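Local coordinates for protein cytochrome P450 (Bacillus megaterium, PDB 5L92) that binds heme and corticosterone and oxidises steroids, as a cytochrome P450 probably acting as a monooxygenase, at residues P380-K385 with K396-R401. Numbering follows the deposited sequence.
Sequences PSFELK and KELLIR
K385 and K396 are joined by the one direct backbone hydrogen bond between 380-385 and 396-401, which run antiparallel, 166° apart end to end, with K396 N donating to K385 O at 2.8 Å. The segments form the legs of the C-terminal loop of the P450 fold, between strand 377-378 and strand 399-401, the middle strand of a small antiparallel sheet. The contact is remote from heme and steroid, but this loop carries F391 of the corticosterone pocket. Elsewhere two waters replace direct backbone bonds, although F382 CA and L399 CA are 5.0 Å apart. One donates to E383 O and E397 O and accepts from K385 N; the other accepts from E383 N and L399 N and donates to E397 OE2. E397 CG sits between its backbone N and carbonyl carbon (chi1 63°), lifting the carboxylate across the gap, where K385 NZ salt-bridges E397 OE1 at 3.3 Å. The extended K385 chain crosses the glutamate slantwise, its CE 3.7 Å from E397 CD. With an alanine here, K385 NZ would probably lose this counter-charge and the second water its carboxylate acceptor. L398 CD1 meets the F382 ring at its edge, 3.4 Å from CE2; Y256 of helix 247-260 also packs on F382. L399 CD1 touches S381 CB. At the far end R401, salt-bridged to D131, receives P380 over one guanidinium face, with P380 CD 3.5 Å from R401 CZ.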
ATOM      1  N   PRO A 380     -17.238  13.483 -17.945  1.00 30.90           N
ATOM      2  CA  PRO A 380     -18.638  13.578 -17.522  1.00 30.89           C
ATOM      3  C   PRO A 380     -19.164  12.319 -16.860  1.00 30.94           C
ATOM      4  O   PRO A 380     -20.158  12.384 -16.230  1.00 29.49           O
ATOM      5  CB  PRO A 380     -19.398  13.854 -18.799  1.00 32.03           C
ATOM      6  CG  PRO A 380     -18.430  14.412 -19.734  1.00 33.77           C
ATOM      7  CD  PRO A 380     -17.204  13.682 -19.460  1.00 33.09           C
ATOM      8  N   SER A 381     -18.468  11.214 -17.002  1.00 31.92           N
ATOM      9  CA  SER A 381     -18.875   9.977 -16.403  1.00 32.60           C
ATOM     10  C   SER A 381     -18.257   9.666 -15.048  1.00 31.70           C
ATOM     11  O   SER A 381     -18.515   8.637 -14.497  1.00 32.42           O
ATOM     12  CB  SER A 381     -18.587   8.815 -17.330  1.00 34.04           C
ATOM     13  OG  SER A 381     -19.539   8.709 -18.322  1.00 37.05           O
ATOM     14  N   PHE A 382     -17.450  10.561 -14.529  1.00 31.93           N
ATOM     15  CA  PHE A 382     -16.813  10.329 -13.272  1.00 32.30           C
ATOM     16  C   PHE A 382     -17.771  10.147 -12.129  1.00 34.06           C
ATOM     17  O   PHE A 382     -18.707  10.858 -11.997  1.00 33.52           O
ATOM     18  CB  PHE A 382     -15.825  11.434 -12.924  1.00 30.77           C
ATOM     19  CG  PHE A 382     -15.273  11.331 -11.536  1.00 30.54           C
ATOM     20  CD1 PHE A 382     -15.997  11.817 -10.501  1.00 31.31           C
ATOM     21  CD2 PHE A 382     -14.094  10.716 -11.280  1.00 30.56           C
ATOM     22  CE1 PHE A 382     -15.561  11.712  -9.232  1.00 31.10           C
ATOM     23  CE2 PHE A 382     -13.650  10.589 -10.003  1.00 31.02           C
ATOM     24  CZ  PHE A 382     -14.378  11.103  -8.977  1.00 31.15           C
ATOM     25  N   GLU A 383     -17.458   9.177 -11.299  1.00 34.04           N
ATOM     26  CA  GLU A 383     -18.185   8.885 -10.083  1.00 35.00           C
ATOM     27  C   GLU A 383     -17.173   8.470  -9.044  1.00 34.25           C
ATOM     28  O   GLU A 383     -16.298   7.750  -9.354  1.00 32.92           O
ATOM     29  CB  GLU A 383     -19.177   7.757 -10.263  1.00 39.32           C
ATOM     30  CG  GLU A 383     -20.560   8.108 -10.731  1.00 45.82           C
ATOM     31  CD  GLU A 383     -21.299   6.909 -11.286  1.00 59.27           C
ATOM     32  OE1 GLU A 383     -21.437   5.912 -10.571  1.00 62.37           O
ATOM     33  OE2 GLU A 383     -21.720   6.926 -12.451  1.00 68.20           O
ATOM     34  N   LEU A 384     -17.334   8.922  -7.816  1.00 32.92           N
ATOM     35  CA  LEU A 384     -16.460   8.581  -6.696  1.00 32.42           C
ATOM     36  C   LEU A 384     -16.798   7.165  -6.218  1.00 33.41           C
ATOM     37  O   LEU A 384     -17.914   6.902  -5.742  1.00 34.93           O
ATOM     38  CB  LEU A 384     -16.627   9.609  -5.574  1.00 32.29           C
ATOM     39  CG  LEU A 384     -15.687   9.448  -4.395  1.00 33.19           C
ATOM     40  CD1 LEU A 384     -14.294   9.894  -4.763  1.00 32.37           C
ATOM     41  CD2 LEU A 384     -16.202  10.178  -3.161  1.00 38.56           C
ATOM     42  N   LYS A 385     -15.848   6.244  -6.344  1.00 31.34           N
ATOM     43  CA  LYS A 385     -16.066   4.844  -5.954  1.00 32.80           C
ATOM     44  C   LYS A 385     -14.908   4.356  -5.096  1.00 31.73           C
ATOM     45  O   LYS A 385     -14.003   3.670  -5.592  1.00 30.99           O
ATOM     46  CB  LYS A 385     -16.255   3.948  -7.178  1.00 34.65           C
ATOM     47  CG  LYS A 385     -17.347   4.434  -8.112  1.00 36.27           C
ATOM     48  CD  LYS A 385     -17.645   3.383  -9.142  1.00 39.99           C
ATOM     49  CE  LYS A 385     -18.582   3.873 -10.200  1.00 43.23           C
ATOM     50  NZ  LYS A 385     -18.526   2.977 -11.389  1.00 47.51           N
ATOM     51  N   LYS A 396     -11.703   2.788  -6.950  1.00 29.81           N
ATOM     52  CA  LYS A 396     -11.805   1.646  -7.847  1.00 31.23           C
ATOM     53  C   LYS A 396     -11.730   2.043  -9.315  1.00 30.22           C
ATOM     54  O   LYS A 396     -11.352   1.215 -10.157  1.00 28.78           O
ATOM     55  CB  LYS A 396     -13.115   0.918  -7.584  1.00 33.63           C
ATOM     56  CG  LYS A 396     -13.269   0.455  -6.091  1.00 35.11           C
ATOM     57  CD  LYS A 396     -14.687   0.050  -5.743  1.00 41.51           C
ATOM     58  CE  LYS A 396     -15.221  -1.007  -6.679  1.00 47.66           C
ATOM     59  NZ  LYS A 396     -14.261  -2.134  -6.868  1.00 52.12           N
ATOM     60  N   GLU A 397     -12.125   3.276  -9.639  1.00 30.39           N
ATOM     61  CA  GLU A 397     -12.034   3.809 -10.989  1.00 30.34           C
ATOM     62  C   GLU A 397     -11.813   5.318 -10.874  1.00 29.64           C
ATOM     63  O   GLU A 397     -12.063   5.919  -9.831  1.00 28.59           O
ATOM     64  CB  GLU A 397     -13.282   3.468 -11.827  1.00 33.22           C
ATOM     65  CG  GLU A 397     -14.618   4.049 -11.336  1.00 39.29           C
ATOM     66  CD  GLU A 397     -15.648   4.252 -12.498  1.00 44.75           C
ATOM     67  OE1 GLU A 397     -15.888   3.287 -13.266  1.00 41.69           O
ATOM     68  OE2 GLU A 397     -16.186   5.388 -12.649  1.00 39.74           O
ATOM     69  N   LEU A 398     -11.306   5.925 -11.946  1.00 28.76           N
ATOM     70  CA  LEU A 398     -11.081   7.371 -11.938  1.00 27.77           C
ATOM     71  C   LEU A 398     -11.138   7.857 -13.390  1.00 27.96           C
ATOM     72  O   LEU A 398     -10.123   7.894 -14.092  1.00 28.01           O
ATOM     73  CB  LEU A 398      -9.762   7.694 -11.251  1.00 28.66           C
ATOM     74  CG  LEU A 398      -9.307   9.156 -11.166  1.00 27.89           C
ATOM     75  CD1 LEU A 398     -10.352  10.040 -10.637  1.00 28.57           C
ATOM     76  CD2 LEU A 398      -8.118   9.276 -10.276  1.00 26.51           C
ATOM     77  N   LEU A 399     -12.346   8.197 -13.841  1.00 27.69           N
ATOM     78  CA  LEU A 399     -12.553   8.536 -15.245  1.00 28.87           C
ATOM     79  C   LEU A 399     -12.135   9.970 -15.498  1.00 29.38           C
ATOM     80  O   LEU A 399     -12.647  10.904 -14.864  1.00 28.02           O
ATOM     81  CB  LEU A 399     -14.000   8.314 -15.669  1.00 29.45           C
ATOM     82  CG  LEU A 399     -14.471   6.875 -15.438  1.00 32.61           C
ATOM     83  CD1 LEU A 399     -15.902   6.667 -15.936  1.00 33.84           C
ATOM     84  CD2 LEU A 399     -13.519   5.883 -16.070  1.00 32.48           C
ATOM     85  N   ILE A 400     -11.202  10.132 -16.436  1.00 29.28           N
ATOM     86  CA  ILE A 400     -10.630  11.416 -16.800  1.00 28.21           C
ATOM     87  C   ILE A 400     -10.844  11.664 -18.295  1.00 30.78           C
ATOM     88  O   ILE A 400     -10.745  10.739 -19.108  1.00 30.84           O
ATOM     89  CB  ILE A 400      -9.130  11.443 -16.434  1.00 28.78           C
ATOM     90  CG1 ILE A 400      -8.935  11.401 -14.917  1.00 28.89           C
ATOM     91  CG2 ILE A 400      -8.435  12.601 -17.070  1.00 31.53           C
ATOM     92  CD1 ILE A 400      -9.430  12.567 -14.163  1.00 30.75           C
ATOM     93  N   ARG A 401     -11.092  12.910 -18.644  1.00 30.76           N
ATOM     94  CA  ARG A 401     -11.215  13.373 -19.998  1.00 32.21           C
ATOM     95  C   ARG A 401      -9.894  14.084 -20.313  1.00 31.84           C
ATOM     96  O   ARG A 401      -9.474  14.956 -19.610  1.00 31.68           O
ATOM     97  CB  ARG A 401     -12.401  14.301 -20.148  1.00 32.79           C
ATOM     98  CG  ARG A 401     -12.446  15.083 -21.434  1.00 34.30           C
ATOM     99  CD  ARG A 401     -13.823  15.482 -21.877  1.00 37.26           C
ATOM    100  NE  ARG A 401     -14.593  14.335 -22.229  1.00 37.89           N
ATOM    101  CZ  ARG A 401     -15.826  14.381 -22.642  1.00 39.05           C
ATOM    102  NH1 ARG A 401     -16.431  15.508 -22.782  1.00 38.22           N
ATOM    103  NH2 ARG A 401     -16.438  13.294 -22.931  1.00 37.35           N
TER
HETATM  104  O   HOH W   1     -13.824   7.202  -8.083  1.00 29.32           O
HETATM  105  O   HOH W   2     -14.716   7.707 -11.969  1.00 30.96           O